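Insecticidal crystal protein Cry7Cal (Bacillus thuringiensis, PDB 5ZI1) is the three-domain toxin part of an insecticidal crystal protein active against locusts, which probably binds gut receptors and forms membrane pores as its relatives do. Local coordinates at residues A549-K552 with E553-L557; Y579-K582 with A583-S586. All coordinates share one frame; numbering follows the deposited sequence.

Both contacts are local turns at the surface of the third, beta-sandwich domain of the toxin part, each with a single buried residue, M551 in contact 1 and I580 in contact 2. Each belongs to a connection from one sheet of the sandwich to the other: contact 1 follows the outermost strand 545-547, contact 2 the central strand 575-580. They do not touch; their centres lie about 18 Å apart. Contact 1 is a type II turn closed by a backbone bond and braced by a glutamate carboxylate on a backbone N-H, with a methionine packed beneath, whereas contact 2 winds through two overlapping turns and gathers a backbone amide and a threonine hydroxyl on one carbonyl oxygen.

Contact 1 of 2, residues A549-K552 with E553-L557; sequences ATMK and EGEAL
The carboxylate of E555 turns one face to K552: the backbone N of K552 stands over OE1, and the first carbons of the lysine side chain lie above the other end of that same face. M551 comes in beside the OE1 end, its CB 3.5 Å from E555 OE1. K552 N gives its hydrogen to E555 OE1 at 2.8 Å; the hydrogen bond is nearly straight (168°), yet it meets the oxygen from above the carboxylate plane. Beside it, K552 CB is 3.4 Å from E555 OE2. The glutamate can fold back this far because its CG sits between its own backbone N and carbonyl carbon (chi1 78°), beyond which the chain runs extended. The lysine meanwhile leads its ammonium away, leaving K552 NZ 6.0 Å from E555 OE2, so the opposite charges can attract only at a distance.

The backbone here makes a type II beta turn from K552 to E555, closed by E555 N bonding to K552 O at 3.2 Å. G554 takes the third position, at a positive phi, where a side chain would press on the preceding carbonyl oxygen. The turn lies in the connection between strands 545-547 and 560-571, which crosses from one sheet of the third domain's beta sandwich to the other. T550 OG1 fixes the start of this bend with hydrogen bonds to A530 N and K558 O.

M551 packs under the turn, its methyl against two carbonyl oxygens and its sulfur against L557. The thioether bends at chi3 (-58°) and sets CE 3.3 Å from both E555 O and A556 O, while SD lies 4.1 Å from L557 CG. A long, flexible methionine suits such a curved path past carbonyl oxygens, and both M551 and L557 also rest on Y591 of strand 589-599.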
ATOM      1  N   ALA A 549      23.116 -11.081  12.572  1.00 53.72           N
ATOM      2  CA  ALA A 549      22.174 -11.767  11.705  1.00 52.55           C
ATOM      3  C   ALA A 549      20.795 -11.813  12.338  1.00 52.08           C
ATOM      4  O   ALA A 549      20.646 -11.856  13.558  1.00 49.90           O
ATOM      5  CB  ALA A 549      22.651 -13.185  11.413  1.00 48.97           C
ATOM      6  N   THR A 550      19.775 -11.770  11.490  1.00 54.06           N
ATOM      7  CA  THR A 550      18.410 -11.953  11.953  1.00 55.32           C
ATOM      8  C   THR A 550      17.760 -13.214  11.408  1.00 52.00           C
ATOM      9  O   THR A 550      16.667 -13.564  11.854  1.00 55.64           O
ATOM     10  CB  THR A 550      17.559 -10.734  11.574  1.00 52.88           C
ATOM     11  OG1 THR A 550      17.400 -10.692  10.147  1.00 49.73           O
ATOM     12  CG2 THR A 550      18.249  -9.455  12.066  1.00 46.98           C
ATOM     13  N   MET A 551      18.409 -13.911  10.486  1.00 53.53           N
ATOM     14  CA  MET A 551      17.782 -14.991   9.743  1.00 59.32           C
ATOM     15  C   MET A 551      18.880 -15.810   9.093  1.00 62.69           C
ATOM     16  O   MET A 551      20.027 -15.363   8.982  1.00 58.82           O
ATOM     17  CB  MET A 551      16.831 -14.450   8.673  1.00 52.18           C
ATOM     18  CG  MET A 551      17.501 -13.434   7.775  1.00 57.91           C
ATOM     19  SD  MET A 551      16.472 -12.814   6.426  1.00 54.37           S
ATOM     20  CE  MET A 551      16.087 -14.359   5.598  1.00 56.12           C
ATOM     21  N   LYS A 552      18.513 -17.014   8.663  1.00 68.46           N
ATOM     22  CA  LYS A 552      19.400 -17.886   7.910  1.00 67.54           C
ATOM     23  C   LYS A 552      19.075 -17.750   6.428  1.00 64.01           C
ATOM     24  O   LYS A 552      17.941 -17.451   6.054  1.00 58.67           O
ATOM     25  CB  LYS A 552      19.258 -19.346   8.358  1.00 67.70           C
ATOM     26  CG  LYS A 552      19.544 -19.582   9.837  1.00 72.62           C
ATOM     27  CD  LYS A 552      19.335 -21.050  10.218  1.00 82.31           C
ATOM     28  CE  LYS A 552      20.661 -21.765  10.509  1.00 84.54           C
ATOM     29  NZ  LYS A 552      20.562 -23.247  10.297  1.00 82.47           N
ATOM     30  N   GLU A 553      20.085 -17.953   5.588  1.00 63.44           N
ATOM     31  CA  GLU A 553      19.887 -17.774   4.161  1.00 65.40           C
ATOM     32  C   GLU A 553      18.751 -18.653   3.671  1.00 67.73           C
ATOM     33  O   GLU A 553      18.600 -19.800   4.100  1.00 69.82           O
ATOM     34  CB  GLU A 553      21.162 -18.093   3.390  1.00 69.51           C
ATOM     35  CG  GLU A 553      21.077 -17.657   1.934  1.00 73.86           C
ATOM     36  CD  GLU A 553      22.299 -18.064   1.135  1.00 90.61           C
ATOM     37  OE1 GLU A 553      22.150 -18.299  -0.087  1.00 91.43           O
ATOM     38  OE2 GLU A 553      23.402 -18.156   1.731  1.00 93.85           O
ATOM     39  N   GLY A 554      17.927 -18.090   2.795  1.00 72.15           N
ATOM     40  CA  GLY A 554      16.796 -18.784   2.219  1.00 64.30           C
ATOM     41  C   GLY A 554      15.483 -18.669   2.965  1.00 70.40           C
ATOM     42  O   GLY A 554      14.429 -18.570   2.334  1.00 78.95           O
ATOM     43  N   GLU A 555      15.517 -18.669   4.295  1.00 62.65           N
ATOM     44  CA  GLU A 555      14.268 -18.719   5.035  1.00 63.16           C
ATOM     45  C   GLU A 555      13.542 -17.377   4.931  1.00 66.20           C
ATOM     46  O   GLU A 555      13.963 -16.451   4.223  1.00 63.88           O
ATOM     47  CB  GLU A 555      14.523 -19.134   6.487  1.00 69.00           C
ATOM     48  CG  GLU A 555      15.056 -18.037   7.384  1.00 74.06           C
ATOM     49  CD  GLU A 555      15.692 -18.568   8.670  1.00 77.29           C
ATOM     50  OE1 GLU A 555      15.933 -17.747   9.582  1.00 73.30           O
ATOM     51  OE2 GLU A 555      15.957 -19.792   8.763  1.00 76.28           O
ATOM     52  N   ALA A 556      12.404 -17.285   5.611  1.00 63.54           N
ATOM     53  CA  ALA A 556      11.595 -16.080   5.530  1.00 61.55           C
ATOM     54  C   ALA A 556      12.349 -14.900   6.134  1.00 63.68           C
ATOM     55  O   ALA A 556      13.155 -15.050   7.060  1.00 60.58           O
ATOM     56  CB  ALA A 556      10.262 -16.281   6.251  1.00 56.20           C
ATOM     57  N   LEU A 557      12.091 -13.712   5.595  1.00 60.56           N
ATOM     58  CA  LEU A 557      12.743 -12.535   6.141  1.00 59.39           C
ATOM     59  C   LEU A 557      12.240 -12.298   7.553  1.00 51.00           C
ATOM     60  O   LEU A 557      11.060 -12.476   7.850  1.00 52.57           O
ATOM     61  CB  LEU A 557      12.497 -11.313   5.261  1.00 54.84           C
ATOM     62  CG  LEU A 557      13.549 -11.113   4.169  1.00 57.52           C
ATOM     63  CD1 LEU A 557      13.505 -12.224   3.140  1.00 58.55           C
ATOM     64  CD2 LEU A 557      13.378  -9.761   3.481  1.00 55.04           C
TER

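Contact 2 of 2, residues Y579-K582 with A583-S586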
ATOM      1  N   TYR A 579      25.618   3.147   3.981  1.00 53.54           N
ATOM      2  CA  TYR A 579      26.807   2.410   3.600  1.00 51.57           C
ATOM      3  C   TYR A 579      26.804   1.052   4.279  1.00 52.71           C
ATOM      4  O   TYR A 579      26.299   0.899   5.390  1.00 53.81           O
ATOM      5  CB  TYR A 579      28.097   3.149   3.997  1.00 51.75           C
ATOM      6  CG  TYR A 579      28.232   4.556   3.484  1.00 47.35           C
ATOM      7  CD1 TYR A 579      27.650   5.611   4.154  1.00 51.26           C
ATOM      8  CD2 TYR A 579      28.973   4.831   2.348  1.00 50.05           C
ATOM      9  CE1 TYR A 579      27.781   6.905   3.696  1.00 53.22           C
ATOM     10  CE2 TYR A 579      29.110   6.127   1.876  1.00 53.21           C
ATOM     11  CZ  TYR A 579      28.513   7.160   2.559  1.00 55.66           C
ATOM     12  OH  TYR A 579      28.641   8.459   2.111  1.00 58.14           O
ATOM     13  N   ILE A 580      27.385   0.075   3.596  1.00 52.77           N
ATOM     14  CA  ILE A 580      27.762  -1.200   4.177  1.00 49.76           C
ATOM     15  C   ILE A 580      29.273  -1.266   4.085  1.00 56.88           C
ATOM     16  O   ILE A 580      29.828  -1.192   2.984  1.00 58.91           O
ATOM     17  CB  ILE A 580      27.127  -2.389   3.445  1.00 50.72           C
ATOM     18  CG1 ILE A 580      25.601  -2.358   3.558  1.00 54.78           C
ATOM     19  CG2 ILE A 580      27.690  -3.704   3.977  1.00 48.15           C
ATOM     20  CD1 ILE A 580      25.092  -2.499   4.971  1.00 59.30           C
ATOM     21  N   ILE A 581      29.940  -1.410   5.226  1.00 56.43           N
ATOM     22  CA  ILE A 581      31.397  -1.461   5.253  1.00 53.21           C
ATOM     23  C   ILE A 581      31.785  -2.872   4.825  1.00 58.86           C
ATOM     24  O   ILE A 581      31.758  -3.806   5.637  1.00 61.85           O
ATOM     25  CB  ILE A 581      31.957  -1.099   6.632  1.00 54.98           C
ATOM     26  CG1 ILE A 581      31.290   0.180   7.148  1.00 52.45           C
ATOM     27  CG2 ILE A 581      33.473  -0.930   6.579  1.00 49.59           C
ATOM     28  CD1 ILE A 581      31.372   1.352   6.186  1.00 47.10           C
ATOM     29  N   LYS A 582      32.134  -3.032   3.541  1.00 60.72           N
ATOM     30  CA  LYS A 582      32.386  -4.365   2.988  1.00 61.45           C
ATOM     31  C   LYS A 582      33.417  -5.129   3.809  1.00 56.74           C
ATOM     32  O   LYS A 582      33.202  -6.291   4.163  1.00 54.83           O
ATOM     33  CB  LYS A 582      32.851  -4.265   1.532  1.00 59.11           C
ATOM     34  CG  LYS A 582      31.774  -3.906   0.537  1.00 63.58           C
ATOM     35  CD  LYS A 582      32.285  -4.033  -0.897  1.00 64.93           C
ATOM     36  CE  LYS A 582      32.101  -5.437  -1.439  1.00 65.81           C
ATOM     37  NZ  LYS A 582      33.315  -6.283  -1.413  1.00 71.38           N
ATOM     38  N   ALA A 583      34.537  -4.468   4.137  1.00 57.48           N
ATOM     39  CA  ALA A 583      35.692  -5.131   4.740  1.00 57.19           C
ATOM     40  C   ALA A 583      35.350  -5.848   6.033  1.00 57.47           C
ATOM     41  O   ALA A 583      35.947  -6.884   6.340  1.00 59.92           O
ATOM     42  CB  ALA A 583      36.798  -4.117   5.010  1.00 56.05           C
ATOM     43  N   ASN A 584      34.403  -5.318   6.806  1.00 60.69           N
ATOM     44  CA  ASN A 584      34.053  -5.889   8.098  1.00 58.21           C
ATOM     45  C   ASN A 584      32.671  -6.530   8.086  1.00 57.79           C
ATOM     46  O   ASN A 584      32.082  -6.767   9.147  1.00 55.28           O
ATOM     47  CB  ASN A 584      34.141  -4.811   9.175  1.00 58.83           C
ATOM     48  CG  ASN A 584      35.469  -4.082   9.152  1.00 60.58           C
ATOM     49  OD1 ASN A 584      35.624  -3.059   8.473  1.00 56.96           O
ATOM     50  ND2 ASN A 584      36.440  -4.609   9.894  1.00 60.35           N
ATOM     51  N   THR A 585      32.143  -6.818   6.908  1.00 59.27           N
ATOM     52  CA  THR A 585      30.836  -7.435   6.764  1.00 56.03           C
ATOM     53  C   THR A 585      31.018  -8.838   6.205  1.00 52.96           C
ATOM     54  O   THR A 585      31.829  -9.055   5.298  1.00 57.02           O
ATOM     55  CB  THR A 585      29.933  -6.585   5.851  1.00 57.88           C
ATOM     56  OG1 THR A 585      29.685  -5.320   6.476  1.00 55.51           O
ATOM     57  CG2 THR A 585      28.589  -7.275   5.577  1.00 53.87           C
ATOM     58  N   SER A 586      30.277  -9.792   6.757  1.00 50.37           N
ATOM     59  CA  SER A 586      30.373 -11.169   6.299  1.00 58.46           C
ATOM     60  C   SER A 586      29.865 -11.293   4.859  1.00 60.04           C
ATOM     61  O   SER A 586      29.406 -10.331   4.240  1.00 58.68           O
ATOM     62  CB  SER A 586      29.585 -12.092   7.222  1.00 58.24           C
ATOM     63  OG  SER A 586      28.199 -11.762   7.193  1.00 60.88           O
TER
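T585 turns back on I581, its hydroxyl OG1 donating to the backbone oxygen I581 O at 2.7 Å. The torsion that makes this possible sets OG1 beside the threonine's own backbone N (chi1 -65°) and CG2 beside its carbonyl carbon. I580 CG2 packs against both branches, 3.6 Å from T585 OG1 and 4.0 Å from T585 CG2, the two side chains crossing at about a right angle. A threonine suits this place because its hydroxyl can bond to the carbonyl while its methyl adds apolar contact to the buried isoleucine.

I581 O has a second donor: N584 N reaches it at 3.3 Å along a rather bent bond (141°). The amide and the hydroxyl come from opposite faces of the carbonyl plane, neither along a lone pair. On its side-chain face I581 runs alongside N584, both pointing the same way, with I581 CG2 3.6 Å from N584 OD1.

K582 begins the next step of the bend. Its carbonyl oxygen K582 O accepts from T585 N at 3.0 Å, so two successive four-residue turns overlap; A583 belongs to both, its small methyl fitting an exposed position. The lysine chain leads away from the turn and lies on N501 and L504, while its backbone N bonds to N507 OD1. This bend follows the central strand 575-580 of the five-stranded sheet and starts the connection to strand 589-599 in the other sheet of the beta sandwich.

T585 OG1 also accepts from V535 N on the neighbouring strand 534-538. By donating to I581 O as well, the hydroxyl ties the turn to the adjacent strand of the sheet, and the two bonds would probably strengthen one another by mutual polarisation.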